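Local coordinates for vacuolar protein sorting-associated protein 29 (Entamoeba histolytica, PDB 5XCJ) that binds metal ions through a metallophosphatase fold and probably serves retromer-dependent protein transport, at residues N79-W93 with Y102-H115. The protein carries 1 engineered substitution. Sequence-based numbering, arbitrary orientation.
Sequences NFKIGLMHGHQVIPW and YQRQLDVDILITGH
Gly-83 N donates to Ile-110 O at 2.6 Å, and an equally short bond runs from Ile-112 N to Gly-83 O, so this glycine is held through both of its backbone polar atoms. Ile-110 N to Lys-81 O and Met-85 N to Ile-112 O extend the parallel ladder. Over Gly-83 CA lies Leu-106 CD1 at 3.8 Å, with Val-108 CG2 packed against the same backbone. On the other face of the sheet Ile-82 and Ile-110 run side by side, while Leu-84 CD1 meets Ile-112 CG2. Strand 80-85, helix 96-106 and strand 110-112 thus illustrate the beta-alpha-beta unit, here within a metallophosphatase fold whose metal ligands sit on loops after the strands. His-115 and Asp-8 are zinc ligands of this protein, although no zinc is bound here. The His-115 ring, swung away from its own backbone N (chi1 -173°), reaches over Trp-93, the edge atom NE2 lying 3.2 Å from Trp-93 CE2, while His-88 CA covers a face of the imidazole. Trp-93 NE1 in turn donates to His-88 O at 2.8 Å. His-86 O receives Gly-114 N from above its carbonyl plane, and Asp-8 accepts from both His-86 NE2 and His-115 N.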
ATOM      1  N   ASN A  79      14.877   8.166   7.843  1.00 16.87           N
ATOM      2  CA  ASN A  79      16.090   7.957   7.054  1.00 15.77           C
ATOM      3  C   ASN A  79      15.807   7.178   5.768  1.00 15.05           C
ATOM      4  O   ASN A  79      16.731   6.737   5.097  1.00 14.60           O
ATOM      5  CB  ASN A  79      17.151   7.223   7.873  1.00 16.52           C
ATOM      6  CG  ASN A  79      17.898   8.140   8.821  1.00 17.73           C
ATOM      7  OD1 ASN A  79      17.900   9.353   8.658  1.00 18.33           O
ATOM      8  ND2 ASN A  79      18.535   7.551   9.821  1.00 16.38           N
ATOM      9  N   PHE A  80      14.533   7.019   5.437  1.00 18.41           N
ATOM     10  CA  PHE A  80      14.144   6.235   4.273  1.00 15.87           C
ATOM     11  C   PHE A  80      13.529   7.024   3.121  1.00 14.88           C
ATOM     12  O   PHE A  80      12.616   7.808   3.319  1.00 15.57           O
ATOM     13  CB  PHE A  80      13.126   5.173   4.690  1.00 14.16           C
ATOM     14  CG  PHE A  80      13.661   4.141   5.642  1.00 14.39           C
ATOM     15  CD1 PHE A  80      14.287   3.010   5.168  1.00 11.11           C
ATOM     16  CD2 PHE A  80      13.504   4.293   7.006  1.00 17.49           C
ATOM     17  CE1 PHE A  80      14.769   2.055   6.038  1.00 13.64           C
ATOM     18  CE2 PHE A  80      13.984   3.342   7.880  1.00 16.08           C
ATOM     19  CZ  PHE A  80      14.616   2.220   7.397  1.00 14.47           C
ATOM     20  N   LYS A  81      14.027   6.786   1.912  1.00 13.64           N
ATOM     21  CA  LYS A  81      13.462   7.404   0.726  1.00 15.17           C
ATOM     22  C   LYS A  81      12.459   6.353   0.269  1.00 14.18           C
ATOM     23  O   LYS A  81      12.820   5.200   0.071  1.00 13.16           O
ATOM     24  CB  LYS A  81      14.519   7.638  -0.348  1.00 17.36           C
ATOM     25  CG  LYS A  81      15.252   8.961  -0.237  1.00 20.69           C
ATOM     26  CD  LYS A  81      16.294   9.112  -1.330  1.00 20.99           C
ATOM     27  CE  LYS A  81      15.650   9.177  -2.701  1.00 18.41           C
ATOM     28  NZ  LYS A  81      16.588   9.675  -3.735  1.00 21.22           N
ATOM     29  N   ILE A  82      11.202   6.748   0.125  1.00 14.21           N
ATOM     30  CA  ILE A  82      10.151   5.813  -0.243  1.00 12.07           C
ATOM     31  C   ILE A  82       9.631   6.016  -1.659  1.00 13.16           C
ATOM     32  O   ILE A  82       9.272   7.120  -2.050  1.00 16.04           O
ATOM     33  CB  ILE A  82       8.970   5.893   0.750  1.00 12.39           C
ATOM     34  CG1 ILE A  82       9.434   5.533   2.164  1.00 14.86           C
ATOM     35  CG2 ILE A  82       7.830   4.987   0.316  1.00 12.79           C
ATOM     36  CD1 ILE A  82       8.379   5.738   3.229  1.00 14.85           C
ATOM     37  N   GLY A  83       9.576   4.920  -2.403  1.00 11.87           N
ATOM     38  CA  GLY A  83       9.096   4.930  -3.769  1.00 10.63           C
ATOM     39  C   GLY A  83       7.721   4.304  -3.808  1.00 10.11           C
ATOM     40  O   GLY A  83       7.479   3.265  -3.208  1.00 10.87           O
ATOM     41  N   LEU A  84       6.800   4.965  -4.490  1.00 10.95           N
ATOM     42  CA  LEU A  84       5.438   4.471  -4.579  1.00 10.28           C
ATOM     43  C   LEU A  84       4.877   4.442  -5.996  1.00  9.16           C
ATOM     44  O   LEU A  84       4.983   5.420  -6.720  1.00 11.86           O
ATOM     45  CB  LEU A  84       4.544   5.331  -3.686  1.00 11.61           C
ATOM     46  CG  LEU A  84       3.029   5.139  -3.743  1.00  9.28           C
ATOM     47  CD1 LEU A  84       2.635   3.917  -2.935  1.00  8.97           C
ATOM     48  CD2 LEU A  84       2.316   6.377  -3.230  1.00  9.44           C
ATOM     49  N   MET A  85       4.323   3.301  -6.371  1.00  8.48           N
ATOM     50  CA  MET A  85       3.658   3.130  -7.655  1.00  9.36           C
ATOM     51  C   MET A  85       2.666   1.967  -7.566  1.00  9.75           C
ATOM     52  O   MET A  85       2.802   1.102  -6.707  1.00 10.62           O
ATOM     53  CB  MET A  85       4.660   3.001  -8.804  1.00 13.15           C
ATOM     54  CG  MET A  85       5.031   1.590  -9.206  1.00 12.02           C
ATOM     55  SD  MET A  85       5.996   1.627 -10.727  1.00 21.12           S
ATOM     56  CE  MET A  85       5.255   3.009 -11.573  1.00 13.88           C
ATOM     57  N   HIS A  86       1.680   1.931  -8.452  1.00  8.97           N
ATOM     58  CA  HIS A  86       0.677   0.874  -8.400  1.00  8.63           C
ATOM     59  C   HIS A  86       1.254  -0.526  -8.602  1.00 10.59           C
ATOM     60  O   HIS A  86       0.857  -1.464  -7.924  1.00 10.00           O
ATOM     61  CB  HIS A  86      -0.474   1.133  -9.369  1.00 10.84           C
ATOM     62  CG  HIS A  86      -1.565   0.118  -9.277  1.00  9.97           C
ATOM     63  ND1 HIS A  86      -1.877  -0.736 -10.312  1.00 11.99           N
ATOM     64  CD2 HIS A  86      -2.408  -0.194  -8.269  1.00  9.77           C
ATOM     65  CE1 HIS A  86      -2.865  -1.527  -9.943  1.00 11.54           C
ATOM     66  NE2 HIS A  86      -3.207  -1.218  -8.708  1.00 11.71           N
ATOM     67  N   GLY A  87       2.230  -0.652  -9.491  1.00  9.99           N
ATOM     68  CA  GLY A  87       2.857  -1.931  -9.751  1.00  7.81           C
ATOM     69  C   GLY A  87       2.418  -2.739 -10.961  1.00  9.30           C
ATOM     70  O   GLY A  87       3.008  -3.769 -11.251  1.00 11.80           O
ATOM     71  N   HIS A  88       1.384  -2.288 -11.660  1.00 10.54           N
ATOM     72  CA  HIS A  88       0.952  -2.957 -12.883  1.00  9.87           C
ATOM     73  C   HIS A  88       2.016  -2.802 -13.979  1.00 10.66           C
ATOM     74  O   HIS A  88       2.116  -3.624 -14.878  1.00 10.45           O
ATOM     75  CB  HIS A  88      -0.437  -2.515 -13.361  1.00 10.76           C
ATOM     76  CG  HIS A  88      -0.517  -1.085 -13.787  1.00 10.20           C
ATOM     77  ND1 HIS A  88      -0.528  -0.039 -12.891  1.00 11.21           N
ATOM     78  CD2 HIS A  88      -0.622  -0.526 -15.015  1.00  9.70           C
ATOM     79  CE1 HIS A  88      -0.632   1.099 -13.548  1.00 11.33           C
ATOM     80  NE2 HIS A  88      -0.680   0.833 -14.839  1.00 10.53           N
ATOM     81  N   GLN A  89       2.766  -1.709 -13.889  1.00 11.03           N
ATOM     82  CA  GLN A  89       3.845  -1.372 -14.815  1.00 11.41           C
ATOM     83  C   GLN A  89       5.085  -2.259 -14.679  1.00 11.14           C
ATOM     84  O   GLN A  89       5.908  -2.316 -15.585  1.00 10.14           O
ATOM     85  CB  GLN A  89       4.239   0.097 -14.693  1.00 10.27           C
ATOM     86  CG  GLN A  89       3.068   1.045 -14.558  1.00 10.90           C
ATOM     87  CD  GLN A  89       2.671   1.252 -13.118  1.00 10.44           C
ATOM     88  OE1 GLN A  89       2.847   0.372 -12.286  1.00 11.03           O
ATOM     89  NE2 GLN A  89       2.142   2.422 -12.817  1.00 12.44           N
ATOM     90  N   VAL A  90       5.209  -2.948 -13.554  1.00 11.86           N
ATOM     91  CA  VAL A  90       6.371  -3.783 -13.326  1.00  9.50           C
ATOM     92  C   VAL A  90       6.172  -5.110 -14.031  1.00 12.32           C
ATOM     93  O   VAL A  90       5.377  -5.936 -13.610  1.00 11.54           O
ATOM     94  CB  VAL A  90       6.566  -4.049 -11.826  1.00  9.99           C
ATOM     95  CG1 VAL A  90       7.676  -5.060 -11.598  1.00 13.41           C
ATOM     96  CG2 VAL A  90       6.829  -2.751 -11.082  1.00  9.92           C
ATOM     97  N   ILE A  91       6.902  -5.292 -15.128  1.00 13.17           N
ATOM     98  CA  ILE A  91       6.820  -6.518 -15.913  1.00 11.77           C
ATOM     99  C   ILE A  91       8.151  -7.292 -15.904  1.00 13.75           C
ATOM    100  O   ILE A  91       9.181  -6.691 -16.155  1.00 13.93           O
ATOM    101  CB  ILE A  91       6.309  -6.271 -17.339  1.00 12.21           C
ATOM    102  CG1 ILE A  91       7.263  -5.369 -18.112  1.00 12.31           C
ATOM    103  CG2 ILE A  91       4.916  -5.668 -17.290  1.00 13.13           C
ATOM    104  CD1 ILE A  91       6.907  -5.230 -19.572  1.00 10.99           C
ATOM    105  N   PRO A  92       8.151  -8.594 -15.609  1.00 16.17           N
ATOM    106  CA  PRO A  92       6.965  -9.385 -15.258  1.00 14.76           C
ATOM    107  C   PRO A  92       6.404  -9.026 -13.884  1.00 13.28           C
ATOM    108  O   PRO A  92       7.144  -8.568 -13.029  1.00 16.63           O
ATOM    109  CB  PRO A  92       7.489 -10.824 -15.266  1.00 16.90           C
ATOM    110  CG  PRO A  92       8.709 -10.780 -16.125  1.00 17.97           C
ATOM    111  CD  PRO A  92       9.325  -9.446 -15.856  1.00 15.07           C
ATOM    112  N   TRP A  93       5.102  -9.248 -13.701  1.00 16.89           N
ATOM    113  CA  TRP A  93       4.396  -8.838 -12.486  1.00 17.38           C
ATOM    114  C   TRP A  93       4.847  -9.486 -11.207  1.00 18.04           C
ATOM    115  O   TRP A  93       4.948 -10.699 -11.096  1.00 15.55           O
ATOM    116  CB  TRP A  93       2.904  -9.108 -12.641  1.00 13.87           C
ATOM    117  CG  TRP A  93       2.223  -8.165 -13.541  1.00 11.88           C
ATOM    118  CD1 TRP A  93       2.629  -6.912 -13.878  1.00 11.89           C
ATOM    119  CD2 TRP A  93       1.003  -8.397 -14.242  1.00 11.77           C
ATOM    120  NE1 TRP A  93       1.738  -6.347 -14.742  1.00 13.24           N
ATOM    121  CE2 TRP A  93       0.726  -7.238 -14.983  1.00 12.96           C
ATOM    122  CE3 TRP A  93       0.116  -9.470 -14.309  1.00 12.59           C
ATOM    123  CZ2 TRP A  93      -0.405  -7.123 -15.782  1.00 14.64           C
ATOM    124  CZ3 TRP A  93      -0.998  -9.353 -15.106  1.00 15.24           C
ATOM    125  CH2 TRP A  93      -1.248  -8.190 -15.830  1.00 15.94           C
ATOM    126  N   TYR A 102      13.118  -1.205 -10.671  1.00 13.71           N
ATOM    127  CA  TYR A 102      12.375   0.018 -10.389  1.00 14.96           C
ATOM    128  C   TYR A 102      12.889   0.727  -9.143  1.00 14.69           C
ATOM    129  O   TYR A 102      12.993   1.947  -9.112  1.00 15.85           O
ATOM    130  CB  TYR A 102      10.875  -0.243 -10.286  1.00 13.64           C
ATOM    131  CG  TYR A 102      10.158   0.029 -11.577  1.00 12.70           C
ATOM    132  CD1 TYR A 102       9.653   1.288 -11.861  1.00 14.74           C
ATOM    133  CD2 TYR A 102      10.005  -0.967 -12.525  1.00 11.92           C
ATOM    134  CE1 TYR A 102       8.999   1.540 -13.050  1.00 13.73           C
ATOM    135  CE2 TYR A 102       9.362  -0.720 -13.716  1.00 12.45           C
ATOM    136  CZ  TYR A 102       8.860   0.533 -13.973  1.00 12.61           C
ATOM    137  OH  TYR A 102       8.213   0.767 -15.155  1.00 12.96           O
ATOM    138  N   GLN A 103      13.227  -0.050  -8.120  1.00 15.06           N
ATOM    139  CA  GLN A 103      13.724   0.513  -6.871  1.00 14.14           C
ATOM    140  C   GLN A 103      15.017   1.265  -7.156  1.00 15.95           C
ATOM    141  O   GLN A 103      15.243   2.348  -6.637  1.00 16.74           O
ATOM    142  CB  GLN A 103      13.976  -0.598  -5.851  1.00 14.29           C
ATOM    143  CG  GLN A 103      14.676  -0.143  -4.581  1.00 15.41           C
ATOM    144  CD  GLN A 103      16.167  -0.414  -4.600  1.00 17.30           C
ATOM    145  OE1 GLN A 103      16.617  -1.424  -5.121  1.00 18.67           O
ATOM    146  NE2 GLN A 103      16.936   0.494  -4.027  1.00 17.89           N
ATOM    147  N   ARG A 104      15.878   0.657  -7.955  1.00 17.03           N
ATOM    148  CA  ARG A 104      17.127   1.284  -8.351  1.00 16.05           C
ATOM    149  C   ARG A 104      16.869   2.520  -9.208  1.00 17.07           C
ATOM    150  O   ARG A 104      17.580   3.510  -9.106  1.00 19.16           O
ATOM    151  CB  ARG A 104      18.052   0.290  -9.039  1.00 16.70           C
ATOM    152  CG  ARG A 104      18.800  -0.596  -8.062  1.00 16.56           C
ATOM    153  CD  ARG A 104      19.923  -1.337  -8.751  1.00 16.01           C
ATOM    154  NE  ARG A 104      19.468  -1.988  -9.972  1.00 18.97           N
ATOM    155  CZ  ARG A 104      18.873  -3.172 -10.006  1.00 18.95           C
ATOM    156  NH1 ARG A 104      18.652  -3.835  -8.888  1.00 18.84           N
ATOM    157  NH2 ARG A 104      18.499  -3.692 -11.162  1.00 19.42           N
ATOM    158  N   GLN A 105      15.855   2.433 -10.065  1.00 18.39           N
ATOM    159  CA  GLN A 105      15.482   3.535 -10.943  1.00 19.63           C
ATOM    160  C   GLN A 105      15.029   4.745 -10.142  1.00 18.53           C
ATOM    161  O   GLN A 105      15.417   5.869 -10.420  1.00 21.75           O
ATOM    162  CB  GLN A 105      14.358   3.097 -11.882  1.00 21.69           C
ATOM    163  CG  GLN A 105      14.760   2.031 -12.884  1.00 23.21           C
ATOM    164  CD  GLN A 105      15.884   2.481 -13.793  1.00 27.98           C
ATOM    165  OE1 GLN A 105      15.936   3.635 -14.212  1.00 33.73           O
ATOM    166  NE2 GLN A 105      16.792   1.562 -14.110  1.00 24.37           N
ATOM    167  N   LEU A 106      14.159   4.500  -9.171  1.00 18.39           N
ATOM    168  CA  LEU A 106      13.656   5.535  -8.275  1.00 14.96           C
ATOM    169  C   LEU A 106      14.706   5.985  -7.258  1.00 13.82           C
ATOM    170  O   LEU A 106      14.577   7.054  -6.674  1.00 15.12           O
ATOM    171  CB  LEU A 106      12.404   5.057  -7.538  1.00 18.15           C
ATOM    172  CG  LEU A 106      11.169   4.730  -8.374  1.00 16.05           C
ATOM    173  CD1 LEU A 106       9.972   4.453  -7.477  1.00 14.60           C
ATOM    174  CD2 LEU A 106      10.868   5.861  -9.336  1.00 21.06           C
ATOM    175  N   ASP A 107      15.735   5.162  -7.077  1.00 15.58           N
ATOM    176  CA  ASP A 107      16.786   5.423  -6.095  1.00 15.98           C
ATOM    177  C   ASP A 107      16.227   5.607  -4.685  1.00 17.31           C
ATOM    178  O   ASP A 107      16.517   6.587  -4.012  1.00 16.68           O
ATOM    179  CB  ASP A 107      17.649   6.616  -6.485  1.00 15.52           C
ATOM    180  CG  ASP A 107      18.814   6.804  -5.544  1.00 17.40           C
ATOM    181  OD1 ASP A 107      19.262   5.799  -4.969  1.00 19.35           O
ATOM    182  OD2 ASP A 107      19.267   7.948  -5.368  1.00 21.25           O
ATOM    183  N   VAL A 108      15.444   4.634  -4.240  1.00 16.65           N
ATOM    184  CA  VAL A 108      14.813   4.697  -2.935  1.00 11.54           C
ATOM    185  C   VAL A 108      15.111   3.471  -2.093  1.00 12.41           C
ATOM    186  O   VAL A 108      15.393   2.402  -2.612  1.00 13.58           O
ATOM    187  CB  VAL A 108      13.282   4.797  -3.075  1.00 12.96           C
ATOM    188  CG1 VAL A 108      12.890   6.085  -3.776  1.00 13.01           C
ATOM    189  CG2 VAL A 108      12.750   3.597  -3.833  1.00 11.56           C
ATOM    190  N   ASP A 109      15.147   3.677  -0.784  1.00 13.08           N
ATOM    191  CA  ASP A 109      15.348   2.608   0.185  1.00 14.29           C
ATOM    192  C   ASP A 109      14.162   1.642   0.264  1.00 12.38           C
ATOM    193  O   ASP A 109      14.324   0.449   0.484  1.00 10.86           O
ATOM    194  CB  ASP A 109      15.676   3.181   1.557  1.00 12.82           C
ATOM    195  CG  ASP A 109      16.729   4.258   1.492  1.00 15.46           C
ATOM    196  OD1 ASP A 109      17.660   4.128   0.678  1.00 18.15           O
ATOM    197  OD2 ASP A 109      16.620   5.233   2.248  1.00 19.84           O
ATOM    198  N   ILE A 110      12.963   2.198   0.126  1.00 12.28           N
ATOM    199  CA  ILE A 110      11.736   1.428   0.194  1.00 11.30           C
ATOM    200  C   ILE A 110      10.880   1.587  -1.062  1.00  9.27           C
ATOM    201  O   ILE A 110      10.652   2.695  -1.523  1.00  9.40           O
ATOM    202  CB  ILE A 110      10.886   1.854   1.408  1.00 11.46           C
ATOM    203  CG1 ILE A 110      11.663   1.682   2.714  1.00 10.60           C
ATOM    204  CG2 ILE A 110       9.586   1.072   1.461  1.00 12.83           C
ATOM    205  CD1 ILE A 110      10.884   2.098   3.941  1.00  8.93           C
ATOM    206  N   LEU A 111      10.423   0.471  -1.614  1.00 11.21           N
ATOM    207  CA  LEU A 111       9.553   0.520  -2.780  1.00  9.25           C
ATOM    208  C   LEU A 111       8.198  -0.085  -2.439  1.00  6.86           C
ATOM    209  O   LEU A 111       8.098  -1.249  -2.072  1.00  9.20           O
ATOM    210  CB  LEU A 111      10.173  -0.211  -3.974  1.00  9.36           C
ATOM    211  CG  LEU A 111       9.341  -0.166  -5.256  1.00 10.52           C
ATOM    212  CD1 LEU A 111       9.277   1.246  -5.800  1.00  9.41           C
ATOM    213  CD2 LEU A 111       9.889  -1.123  -6.304  1.00 12.28           C
ATOM    214  N   ILE A 112       7.154   0.717  -2.589  1.00  7.83           N
ATOM    215  CA  ILE A 112       5.803   0.281  -2.302  1.00  8.92           C
ATOM    216  C   ILE A 112       5.030   0.134  -3.604  1.00  8.98           C
ATOM    217  O   ILE A 112       4.984   1.051  -4.414  1.00  8.12           O
ATOM    218  CB  ILE A 112       5.065   1.274  -1.386  1.00  8.43           C
ATOM    219  CG1 ILE A 112       5.839   1.473  -0.079  1.00  9.04           C
ATOM    220  CG2 ILE A 112       3.652   0.803  -1.118  1.00  6.89           C
ATOM    221  CD1 ILE A 112       5.170   2.399   0.906  1.00  9.52           C
ATOM    222  N   THR A 113       4.450  -1.045  -3.791  1.00  8.60           N
ATOM    223  CA  THR A 113       3.661  -1.378  -4.970  1.00  7.68           C
ATOM    224  C   THR A 113       2.441  -2.228  -4.594  1.00  8.44           C
ATOM    225  O   THR A 113       2.416  -2.849  -3.545  1.00 10.44           O
ATOM    226  CB  THR A 113       4.494  -2.138  -6.027  1.00  9.03           C
ATOM    227  OG1 THR A 113       5.049  -3.326  -5.452  1.00  9.09           O
ATOM    228  CG2 THR A 113       5.612  -1.267  -6.562  1.00 10.16           C
ATOM    229  N   GLY A 114       1.432  -2.233  -5.454  1.00  9.24           N
ATOM    230  CA  GLY A 114       0.239  -3.018  -5.224  1.00  8.25           C
ATOM    231  C   GLY A 114       0.085  -4.002  -6.361  1.00  9.15           C
ATOM    232  O   GLY A 114       0.978  -4.826  -6.568  1.00 11.06           O
ATOM    233  N   HIS A 115      -1.065  -3.955  -7.026  1.00 10.10           N
ATOM    234  CA  HIS A 115      -1.378  -4.783  -8.195  1.00 10.61           C
ATOM    235  C   HIS A 115      -1.671  -6.266  -7.960  1.00 11.37           C
ATOM    236  O   HIS A 115      -2.650  -6.796  -8.459  1.00 12.99           O
ATOM    237  CB  HIS A 115      -0.310  -4.622  -9.275  1.00 13.53           C
ATOM    238  CG  HIS A 115      -0.656  -5.299 -10.561  1.00 14.25           C
ATOM    239  ND1 HIS A 115      -1.433  -4.704 -11.528  1.00 13.94           N
ATOM    240  CD2 HIS A 115      -0.346  -6.529 -11.032  1.00 11.54           C
ATOM    241  CE1 HIS A 115      -1.583  -5.535 -12.543  1.00 12.77           C
ATOM    242  NE2 HIS A 115      -0.930  -6.646 -12.269  1.00 13.26           N
TER